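Putative hexose oxidase (Nonomuraea sp. ATCC 39727, PDB 5AWV) probably oxidises a sugar of teicoplanin-type glycopeptide antibiotics, acting as an FAD-dependent hexose oxidase whose flavin is covalently attached to the protein. Local coordinates at residues 321-324 / 325-329; 445-448 / 449-453; 508-511 / 512-515. All coordinates share one frame; numbering follows the deposited sequence.

Interaction 1. Residues 321-324 / 325-329; sequences DARR and LLDAH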
ATOM      1  N   ASP A 321      22.520   8.093 -21.536  1.00 29.51           N
ATOM      2  CA  ASP A 321      21.494   9.116 -21.909  1.00 29.02           C
ATOM      3  C   ASP A 321      20.648   9.719 -20.741  1.00 26.06           C
ATOM      4  O   ASP A 321      19.796  10.573 -20.955  1.00 23.30           O
ATOM      5  CB  ASP A 321      20.572   8.601 -23.039  1.00 31.12           C
ATOM      6  CG  ASP A 321      19.669   7.481 -22.602  1.00 39.86           C
ATOM      7  OD1 ASP A 321      19.996   6.905 -21.532  1.00 41.23           O
ATOM      8  OD2 ASP A 321      18.644   7.160 -23.302  1.00 39.62           O
ATOM      9  N   ALA A 322      20.879   9.268 -19.502  1.00 21.83           N
ATOM     10  CA  ALA A 322      19.959   9.586 -18.433  1.00 22.08           C
ATOM     11  C   ALA A 322      19.850  11.095 -18.248  1.00 21.45           C
ATOM     12  O   ALA A 322      18.758  11.632 -18.024  1.00 18.00           O
ATOM     13  CB  ALA A 322      20.423   8.952 -17.125  1.00 21.49           C
ATOM     14  N   ARG A 323      20.994  11.774 -18.245  1.00 21.34           N
ATOM     15  CA  ARG A 323      20.955  13.262 -18.074  1.00 22.51           C
ATOM     16  C   ARG A 323      20.176  13.941 -19.208  1.00 19.59           C
ATOM     17  O   ARG A 323      19.354  14.836 -18.977  1.00 19.15           O
ATOM     18  CB  ARG A 323      22.350  13.868 -17.964  1.00 24.50           C
ATOM     19  CG  ARG A 323      22.354  15.392 -17.882  1.00 26.60           C
ATOM     20  CD  ARG A 323      21.649  15.888 -16.620  1.00 30.42           C
ATOM     21  NE  ARG A 323      21.484  17.340 -16.637  1.00 34.26           N
ATOM     22  CZ  ARG A 323      22.393  18.234 -16.257  1.00 40.55           C
ATOM     23  NH1 ARG A 323      23.530  17.874 -15.661  1.00 37.09           N
ATOM     24  NH2 ARG A 323      22.121  19.524 -16.405  1.00 46.30           N
ATOM     25  N   ARG A 324      20.363  13.447 -20.418  1.00 22.97           N
ATOM     26  CA  ARG A 324      19.560  13.973 -21.556  1.00 24.25           C
ATOM     27  C   ARG A 324      18.112  13.738 -21.367  1.00 21.91           C
ATOM     28  O   ARG A 324      17.304  14.581 -21.707  1.00 18.67           O
ATOM     29  CB  ARG A 324      19.888  13.303 -22.872  1.00 25.16           C
ATOM     30  CG  ARG A 324      20.796  14.032 -23.742  1.00 30.72           C
ATOM     31  CD  ARG A 324      20.891  13.328 -25.082  1.00 30.30           C
ATOM     32  NE  ARG A 324      21.829  12.218 -24.990  1.00 31.68           N
ATOM     33  CZ  ARG A 324      21.644  11.028 -25.562  1.00 33.73           C
ATOM     34  NH1 ARG A 324      20.517  10.707 -26.188  1.00 32.06           N
ATOM     35  NH2 ARG A 324      22.576  10.115 -25.432  1.00 39.01           N
ATOM     36  N   LEU A 325      17.738  12.534 -20.913  1.00 19.48           N
ATOM     37  CA  LEU A 325      16.318  12.294 -20.767  1.00 19.81           C
ATOM     38  C   LEU A 325      15.683  13.186 -19.759  1.00 15.80           C
ATOM     39  O   LEU A 325      14.527  13.636 -19.926  1.00 15.88           O
ATOM     40  CB  LEU A 325      16.076  10.841 -20.363  1.00 21.70           C
ATOM     41  CG  LEU A 325      16.482   9.759 -21.340  1.00 22.05           C
ATOM     42  CD1 LEU A 325      16.135   8.365 -20.716  1.00 23.99           C
ATOM     43  CD2 LEU A 325      15.931   9.917 -22.766  1.00 22.05           C
ATOM     44  N   LEU A 326      16.424  13.400 -18.670  1.00 16.53           N
ATOM     45  CA  LEU A 326      15.968  14.223 -17.547  1.00 17.47           C
ATOM     46  C   LEU A 326      15.749  15.664 -18.013  1.00 16.69           C
ATOM     47  O   LEU A 326      14.690  16.288 -17.760  1.00 17.36           O
ATOM     48  CB  LEU A 326      17.030  14.149 -16.490  1.00 19.43           C
ATOM     49  CG  LEU A 326      16.814  14.799 -15.136  1.00 25.09           C
ATOM     50  CD1 LEU A 326      17.813  15.826 -14.714  1.00 32.23           C
ATOM     51  CD2 LEU A 326      15.478  15.170 -14.683  1.00 25.22           C
ATOM     52  N   ASP A 327      16.737  16.123 -18.802  1.00 17.25           N
ATOM     53  CA  ASP A 327      16.721  17.540 -19.310  1.00 18.52           C
ATOM     54  C   ASP A 327      15.624  17.762 -20.253  1.00 16.45           C
ATOM     55  O   ASP A 327      14.914  18.761 -20.183  1.00 17.94           O
ATOM     56  CB  ASP A 327      18.063  17.923 -19.915  1.00 18.27           C
ATOM     57  CG  ASP A 327      19.124  18.192 -18.864  1.00 20.05           C
ATOM     58  OD1 ASP A 327      18.763  18.393 -17.695  1.00 26.57           O
ATOM     59  OD2 ASP A 327      20.327  18.115 -19.237  1.00 24.16           O
ATOM     60  N   ALA A 328      15.452  16.839 -21.177  1.00 17.15           N
ATOM     61  CA  ALA A 328      14.372  16.910 -22.117  1.00 17.11           C
ATOM     62  C   ALA A 328      12.978  16.871 -21.524  1.00 19.25           C
ATOM     63  O   ALA A 328      12.074  17.602 -21.960  1.00 15.47           O
ATOM     64  CB  ALA A 328      14.524  15.824 -23.128  1.00 19.97           C
ATOM     65  N   HIS A 329      12.755  16.026 -20.495  1.00 14.31           N
ATOM     66  CA  HIS A 329      11.502  16.082 -19.778  1.00 15.14           C
ATOM     67  C   HIS A 329      11.242  17.446 -19.114  1.00 14.25           C
ATOM     68  O   HIS A 329      10.133  18.018 -19.189  1.00 14.19           O
ATOM     69  CB  HIS A 329      11.517  14.951 -18.672  1.00 14.84           C
ATOM     70  CG  HIS A 329      10.300  14.912 -17.818  1.00 15.05           C
ATOM     71  ND1 HIS A 329       9.076  14.494 -18.278  1.00 17.57           N
ATOM     72  CD2 HIS A 329      10.117  15.258 -16.530  1.00 17.35           C
ATOM     73  CE1 HIS A 329       8.192  14.581 -17.306  1.00 17.01           C
ATOM     74  NE2 HIS A 329       8.809  15.025 -16.226  1.00 18.22           N
TER
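Arg323 and Asp327, one helical turn apart, form a salt bridge through NE of the arginine. NE lies 2.9 Å from Asp327 OD2, and it also sends a nearly straight hydrogen bond (N-H...O 178°) to Asp327 OD1 at 3.1 Å. The carboxylate is therefore met at both oxygens by one nitrogen. OD1 lies at the guanidinium edge and in its plane, yet the two flat groups stand almost perpendicular, 82° apart, unlike the coplanar end-on pair in which two guanidinium nitrogens face two oxygens. The arginine reaches this position with CG anti to the backbone N and a bend at the next bond (chi2 63°), which turns the chain along the helix surface toward the C-terminal end. Its CD passes 4.3 Å from Leu326 CD1, a loose apolar touch.

On nearly the opposite side of the helix, Leu325 folds back over the start of the helix. Its CG sits 3.4 Å from Asp321 O, the carbonyl that accepts the Leu325 amide at 2.8 Å, and CD1 comes within 3.8 Å of Asp321 OD2. The Arg324 guanidinium, its chain bent at chi3, turns one face to Asp321 CB, which sits toward the rim of the group.

On the inner side, Ala322 and Leu326 pack on Val315 and Ile313 of strand 309-316. Arg323 lies at the flank, its side chain also touching Glu344 and Pro345 of strand 340-349. The arrangement is a single i to i+4 ion pair in the opening turns of helix 322-334, which packs its Ala322 and Leu326 side on the antiparallel sheet.

Interaction 2. Residues 445-448 / 449-453; sequences VRKL and YADVY
Lys447 runs fully extended from its backbone (chi1 -178°) until a final bend at chi4 (-83°) swings NZ across to Asp451, whose CG is anti to its own carbonyl carbon (chi1 -72°) and so leans back toward the preceding turn. NZ meets OD2 at 3.0 Å, nearly in line with the C-O bond, forming a salt bridge across one turn of helix. The same carboxylate oxygen passes 3.6 Å from Lys447 CG, so the acid lies against the lysine's aliphatic stem too. Asn386 ties both ends together: its OD1 accepts from Lys447 NZ and its ND2 donates to Asp451 OD2.

Leu448 and Val452 run alongside each other, their methyls CD1 and CG2 4.1 Å apart. Where the helix ends, the rim of the Tyr453 ring is set over the Tyr449 face, CD2 standing 3.9 Å above its plane.

Helix 438-452 packs on the sheet and against helix 377-387. Leu448 and Val452 pack on Tyr428 of strand 424-432 and on helix 377-387, Val445 touches strands 424-432 and 363-371, and Tyr449 OH binds the Ala368 carbonyl of strand 363-371.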
ATOM      1  N   VAL A 445     -12.564  19.644  -1.360  1.00 18.07           N
ATOM      2  CA  VAL A 445     -12.009  18.581  -2.245  1.00 17.85           C
ATOM      3  C   VAL A 445     -13.104  17.946  -3.104  1.00 16.60           C
ATOM      4  O   VAL A 445     -12.876  17.634  -4.300  1.00 16.61           O
ATOM      5  CB  VAL A 445     -11.205  17.570  -1.379  1.00 17.83           C
ATOM      6  CG1 VAL A 445     -12.120  16.577  -0.664  1.00 18.66           C
ATOM      7  CG2 VAL A 445     -10.186  16.861  -2.211  1.00 19.44           C
ATOM      8  N   ARG A 446     -14.321  17.803  -2.536  1.00 16.79           N
ATOM      9  CA  ARG A 446     -15.432  17.281  -3.252  1.00 17.83           C
ATOM     10  C   ARG A 446     -15.881  18.216  -4.362  1.00 20.05           C
ATOM     11  O   ARG A 446     -16.245  17.756  -5.441  1.00 18.52           O
ATOM     12  CB  ARG A 446     -16.623  16.892  -2.365  1.00 20.67           C
ATOM     13  CG  ARG A 446     -16.312  15.736  -1.458  1.00 20.47           C
ATOM     14  CD  ARG A 446     -17.310  15.619  -0.329  1.00 21.98           C
ATOM     15  NE  ARG A 446     -17.150  14.317   0.314  1.00 21.81           N
ATOM     16  CZ  ARG A 446     -17.592  14.008   1.523  1.00 24.97           C
ATOM     17  NH1 ARG A 446     -18.267  14.890   2.256  1.00 24.13           N
ATOM     18  NH2 ARG A 446     -17.383  12.791   1.988  1.00 23.32           N
ATOM     19  N   LYS A 447     -15.777  19.523  -4.138  1.00 20.58           N
ATOM     20  CA  LYS A 447     -16.147  20.463  -5.220  1.00 22.10           C
ATOM     21  C   LYS A 447     -15.081  20.350  -6.326  1.00 16.76           C
ATOM     22  O   LYS A 447     -15.433  20.324  -7.465  1.00 19.63           O
ATOM     23  CB  LYS A 447     -16.302  21.934  -4.704  1.00 22.30           C
ATOM     24  CG  LYS A 447     -16.717  22.922  -5.763  1.00 25.50           C
ATOM     25  CD  LYS A 447     -16.746  24.371  -5.228  1.00 29.07           C
ATOM     26  CE  LYS A 447     -17.148  25.300  -6.390  1.00 31.53           C
ATOM     27  NZ  LYS A 447     -15.936  25.627  -7.215  1.00 30.88           N
ATOM     28  N   LEU A 448     -13.806  20.371  -5.957  1.00 17.31           N
ATOM     29  CA  LEU A 448     -12.692  20.211  -6.898  1.00 17.84           C
ATOM     30  C   LEU A 448     -12.903  18.987  -7.815  1.00 18.58           C
ATOM     31  O   LEU A 448     -12.871  19.081  -9.068  1.00 18.36           O
ATOM     32  CB  LEU A 448     -11.402  20.108  -6.131  1.00 17.66           C
ATOM     33  CG  LEU A 448     -10.164  19.562  -6.873  1.00 17.52           C
ATOM     34  CD1 LEU A 448      -9.794  20.470  -8.011  1.00 16.92           C
ATOM     35  CD2 LEU A 448      -9.012  19.474  -5.884  1.00 17.52           C
ATOM     36  N   TYR A 449     -13.278  17.862  -7.172  1.00 17.51           N
ATOM     37  CA  TYR A 449     -13.421  16.605  -7.891  1.00 17.48           C
ATOM     38  C   TYR A 449     -14.600  16.632  -8.778  1.00 16.70           C
ATOM     39  O   TYR A 449     -14.471  16.344  -9.938  1.00 16.46           O
ATOM     40  CB  TYR A 449     -13.491  15.450  -6.878  1.00 16.67           C
ATOM     41  CG  TYR A 449     -13.316  14.062  -7.426  1.00 16.44           C
ATOM     42  CD1 TYR A 449     -12.041  13.523  -7.535  1.00 16.28           C
ATOM     43  CD2 TYR A 449     -14.416  13.220  -7.544  1.00 17.37           C
ATOM     44  CE1 TYR A 449     -11.842  12.177  -7.841  1.00 17.25           C
ATOM     45  CE2 TYR A 449     -14.249  11.878  -7.868  1.00 17.27           C
ATOM     46  CZ  TYR A 449     -12.949  11.372  -8.046  1.00 17.45           C
ATOM     47  OH  TYR A 449     -12.779  10.046  -8.373  1.00 15.11           O
ATOM     48  N   ALA A 450     -15.763  17.045  -8.239  1.00 16.61           N
ATOM     49  CA  ALA A 450     -17.002  17.139  -8.999  1.00 17.39           C
ATOM     50  C   ALA A 450     -16.881  18.143 -10.165  1.00 18.09           C
ATOM     51  O   ALA A 450     -17.374  17.874 -11.261  1.00 20.20           O
ATOM     52  CB  ALA A 450     -18.164  17.526  -8.091  1.00 17.13           C
ATOM     53  N   ASP A 451     -16.116  19.212  -9.982  1.00 19.98           N
ATOM     54  CA  ASP A 451     -15.975  20.219 -11.095  1.00 19.00           C
ATOM     55  C   ASP A 451     -15.125  19.607 -12.191  1.00 18.32           C
ATOM     56  O   ASP A 451     -15.453  19.659 -13.420  1.00 18.44           O
ATOM     57  CB  ASP A 451     -15.328  21.501 -10.628  1.00 19.16           C
ATOM     58  CG  ASP A 451     -16.252  22.364  -9.740  1.00 22.23           C
ATOM     59  OD1 ASP A 451     -17.440  22.059  -9.565  1.00 24.22           O
ATOM     60  OD2 ASP A 451     -15.748  23.318  -9.173  1.00 23.23           O
ATOM     61  N   VAL A 452     -14.033  18.988 -11.782  1.00 16.96           N
ATOM     62  CA  VAL A 452     -13.184  18.326 -12.778  1.00 17.10           C
ATOM     63  C   VAL A 452     -13.955  17.301 -13.585  1.00 15.66           C
ATOM     64  O   VAL A 452     -13.852  17.288 -14.800  1.00 15.80           O
ATOM     65  CB  VAL A 452     -11.928  17.709 -12.100  1.00 16.79           C
ATOM     66  CG1 VAL A 452     -11.154  16.817 -13.044  1.00 17.47           C
ATOM     67  CG2 VAL A 452     -11.053  18.793 -11.591  1.00 18.20           C
ATOM     68  N   TYR A 453     -14.775  16.491 -12.898  1.00 14.90           N
ATOM     69  CA  TYR A 453     -15.492  15.395 -13.519  1.00 16.43           C
ATOM     70  C   TYR A 453     -16.961  15.752 -13.812  1.00 18.05           C
ATOM     71  O   TYR A 453     -17.785  14.852 -14.014  1.00 14.94           O
ATOM     72  CB  TYR A 453     -15.346  14.083 -12.707  1.00 16.35           C
ATOM     73  CG  TYR A 453     -13.868  13.636 -12.644  1.00 16.11           C
ATOM     74  CD1 TYR A 453     -13.177  13.237 -13.801  1.00 16.15           C
ATOM     75  CD2 TYR A 453     -13.167  13.687 -11.459  1.00 17.31           C
ATOM     76  CE1 TYR A 453     -11.837  12.861 -13.751  1.00 13.72           C
ATOM     77  CE2 TYR A 453     -11.814  13.364 -11.443  1.00 15.45           C
ATOM     78  CZ  TYR A 453     -11.198  12.940 -12.563  1.00 14.61           C
ATOM     79  OH  TYR A 453      -9.846  12.623 -12.469  1.00 15.25           O
TER

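Interaction 3. Residues 508-511 / 512-515; sequences AYDP and RNHF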
ATOM      1  N   ALA A 508     -17.319 -17.712  -4.351  1.00 22.79           N
ATOM      2  CA  ALA A 508     -16.683 -19.019  -4.171  1.00 24.12           C
ATOM      3  C   ALA A 508     -15.854 -19.155  -2.866  1.00 28.61           C
ATOM      4  O   ALA A 508     -15.882 -20.222  -2.232  1.00 27.17           O
ATOM      5  CB  ALA A 508     -15.836 -19.411  -5.374  1.00 22.46           C
ATOM      6  N   TYR A 509     -15.165 -18.096  -2.443  1.00 20.76           N
ATOM      7  CA  TYR A 509     -14.293 -18.180  -1.306  1.00 20.80           C
ATOM      8  C   TYR A 509     -14.737 -17.469  -0.088  1.00 19.56           C
ATOM      9  O   TYR A 509     -14.275 -17.818   0.991  1.00 22.20           O
ATOM     10  CB  TYR A 509     -12.893 -17.745  -1.671  1.00 23.53           C
ATOM     11  CG  TYR A 509     -12.232 -18.623  -2.726  1.00 21.11           C
ATOM     12  CD1 TYR A 509     -12.353 -18.357  -4.090  1.00 19.34           C
ATOM     13  CD2 TYR A 509     -11.464 -19.696  -2.344  1.00 21.13           C
ATOM     14  CE1 TYR A 509     -11.742 -19.162  -5.000  1.00 22.72           C
ATOM     15  CE2 TYR A 509     -10.818 -20.498  -3.245  1.00 20.02           C
ATOM     16  CZ  TYR A 509     -10.952 -20.258  -4.558  1.00 20.08           C
ATOM     17  OH  TYR A 509     -10.305 -21.031  -5.463  1.00 23.43           O
ATOM     18  N   ASP A 510     -15.666 -16.541  -0.155  1.00 18.82           N
ATOM     19  CA  ASP A 510     -16.243 -15.927   1.075  1.00 19.52           C
ATOM     20  C   ASP A 510     -17.791 -15.904   0.960  1.00 22.66           C
ATOM     21  O   ASP A 510     -18.456 -14.815   1.012  1.00 22.87           O
ATOM     22  CB  ASP A 510     -15.703 -14.477   1.356  1.00 19.63           C
ATOM     23  CG  ASP A 510     -16.228 -13.883   2.618  1.00 20.25           C
ATOM     24  OD1 ASP A 510     -16.640 -14.618   3.545  1.00 20.35           O
ATOM     25  OD2 ASP A 510     -16.259 -12.632   2.792  1.00 21.73           O
ATOM     26  N   PRO A 511     -18.397 -17.103   0.817  1.00 26.21           N
ATOM     27  CA  PRO A 511     -19.867 -17.163   0.615  1.00 25.64           C
ATOM     28  C   PRO A 511     -20.665 -16.561   1.737  1.00 25.59           C
ATOM     29  O   PRO A 511     -21.732 -16.072   1.488  1.00 25.98           O
ATOM     30  CB  PRO A 511     -20.141 -18.668   0.421  1.00 25.41           C
ATOM     31  CG  PRO A 511     -19.036 -19.325   1.204  1.00 25.70           C
ATOM     32  CD  PRO A 511     -17.825 -18.468   0.857  1.00 26.99           C
ATOM     33  N   ARG A 512     -20.128 -16.453   2.929  1.00 22.76           N
ATOM     34  CA  ARG A 512     -20.865 -15.801   3.996  1.00 24.18           C
ATOM     35  C   ARG A 512     -20.666 -14.304   4.103  1.00 22.44           C
ATOM     36  O   ARG A 512     -21.303 -13.656   4.969  1.00 21.74           O
ATOM     37  CB  ARG A 512     -20.561 -16.408   5.371  1.00 26.83           C
ATOM     38  CG  ARG A 512     -20.874 -17.890   5.443  1.00 30.05           C
ATOM     39  CD  ARG A 512     -20.013 -18.594   6.482  1.00 30.31           C
ATOM     40  NE  ARG A 512     -20.467 -18.187   7.777  1.00 29.59           N
ATOM     41  CZ  ARG A 512     -21.296 -18.863   8.576  1.00 37.40           C
ATOM     42  NH1 ARG A 512     -21.789 -20.048   8.251  1.00 36.48           N
ATOM     43  NH2 ARG A 512     -21.609 -18.334   9.724  1.00 37.72           N
ATOM     44  N   ASN A 513     -19.833 -13.724   3.244  1.00 21.64           N
ATOM     45  CA  ASN A 513     -19.571 -12.313   3.336  1.00 19.57           C
ATOM     46  C   ASN A 513     -19.064 -11.916   4.724  1.00 18.27           C
ATOM     47  O   ASN A 513     -19.478 -10.943   5.343  1.00 21.42           O
ATOM     48  CB  ASN A 513     -20.796 -11.498   2.897  1.00 20.91           C
ATOM     49  CG  ASN A 513     -20.451 -10.038   2.577  1.00 21.39           C
ATOM     50  OD1 ASN A 513     -21.217  -9.112   2.849  1.00 25.95           O
ATOM     51  ND2 ASN A 513     -19.291  -9.852   2.101  1.00 17.03           N
ATOM     52  N   HIS A 514     -18.151 -12.711   5.251  1.00 20.08           N
ATOM     53  CA  HIS A 514     -17.579 -12.379   6.561  1.00 20.22           C
ATOM     54  C   HIS A 514     -16.507 -11.296   6.430  1.00 20.81           C
ATOM     55  O   HIS A 514     -16.246 -10.629   7.406  1.00 22.09           O
ATOM     56  CB  HIS A 514     -16.989 -13.614   7.179  1.00 22.12           C
ATOM     57  CG  HIS A 514     -16.603 -13.454   8.601  1.00 24.48           C
ATOM     58  ND1 HIS A 514     -17.521 -13.208   9.601  1.00 25.73           N
ATOM     59  CD2 HIS A 514     -15.384 -13.480   9.192  1.00 24.54           C
ATOM     60  CE1 HIS A 514     -16.881 -13.077  10.748  1.00 26.45           C
ATOM     61  NE2 HIS A 514     -15.589 -13.240  10.530  1.00 25.52           N
ATOM     62  N   PHE A 515     -15.903 -11.156   5.253  1.00 17.48           N
ATOM     63  CA  PHE A 515     -14.907 -10.080   5.005  1.00 20.86           C
ATOM     64  C   PHE A 515     -15.574  -8.974   4.214  1.00 17.32           C
ATOM     65  O   PHE A 515     -15.895  -9.161   3.070  1.00 17.69           O
ATOM     66  CB  PHE A 515     -13.702 -10.663   4.325  1.00 19.92           C
ATOM     67  CG  PHE A 515     -13.048 -11.686   5.160  1.00 21.39           C
ATOM     68  CD1 PHE A 515     -12.204 -11.286   6.190  1.00 20.01           C
ATOM     69  CD2 PHE A 515     -13.361 -13.052   5.033  1.00 20.98           C
ATOM     70  CE1 PHE A 515     -11.636 -12.210   7.040  1.00 20.43           C
ATOM     71  CE2 PHE A 515     -12.765 -13.982   5.907  1.00 21.38           C
ATOM     72  CZ  PHE A 515     -11.886 -13.544   6.887  1.00 19.00           C
TER
HETATM   73  O   HOH W   1     -17.644 -17.076   3.967  1.00 17.53           O
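The Asp510 carboxylate gathers the backbone amides of His514 and Phe515 in a side-chain-to-main-chain contact just after helix 499-509, within the berberine-like region of the chain, and ties the segment following a turn back to Asp510. CG stands anti to the backbone N (chi1 -177°), which sends both oxygens toward the amides of His514 and Phe515. OD1 accepts from His514 N at 3.0 Å and OD2 from Phe515 N at 2.9 Å. Each amide arrives on the syn side of its oxygen and only modestly out of the carboxylate plane, the N-H...O angles being 155° and 163°.

The backbone is folded to match. Asp510 to Asn513 is a type I beta turn, closed by Asn513 N to Asp510 O at 2.8 Å. Pro511 and Arg512 occupy its two central positions. A water bridges the turn, donating to Asp510 OD1 at 2.7 Å while accepting from Arg512 N at 2.8 Å. The Phe515 ring presents its edge to the acid, with CD2 3.7 Å from Asp510 OD2.

Beyond the turn, Phe515 packs on Val74, Val84 and Val187, its side chain about 7 Å from the bound FAD. His514 NE2 bonds to Thr77, and Arg512 NH1 to the carbonyl of Lys189, so the loop is fastened to the FAD-binding part of the fold.

Two amides and a water donate to the carboxylate, and Lys506 of the preceding helical turn adds a salt bridge to OD2. Such an environment would be expected to favour the ionised acid and to limit rotation of its plane, linking the helix end to the loop.

Overall arrangement
Along the chain the three contacts come in series, each closing before the next opens. Interactions 1 and 2 both sit on helices that pack on the seven-stranded antiparallel sheet: helices 322-334 and 438-452 meet different strands of it, their centres about 34 Å apart and their nearest atoms about 19 Å apart. Interaction 3 is remote from both, about 35 Å from interaction 2 and about 50 Å from interaction 1 between centres, and it lies across the chain's centre from interaction 1. There the C-terminal region returns to helix 67-80 and strands 84-87 and 179-187. The set thus spans the sheet-and-helix part beside the bound sugars and the part that holds FAD.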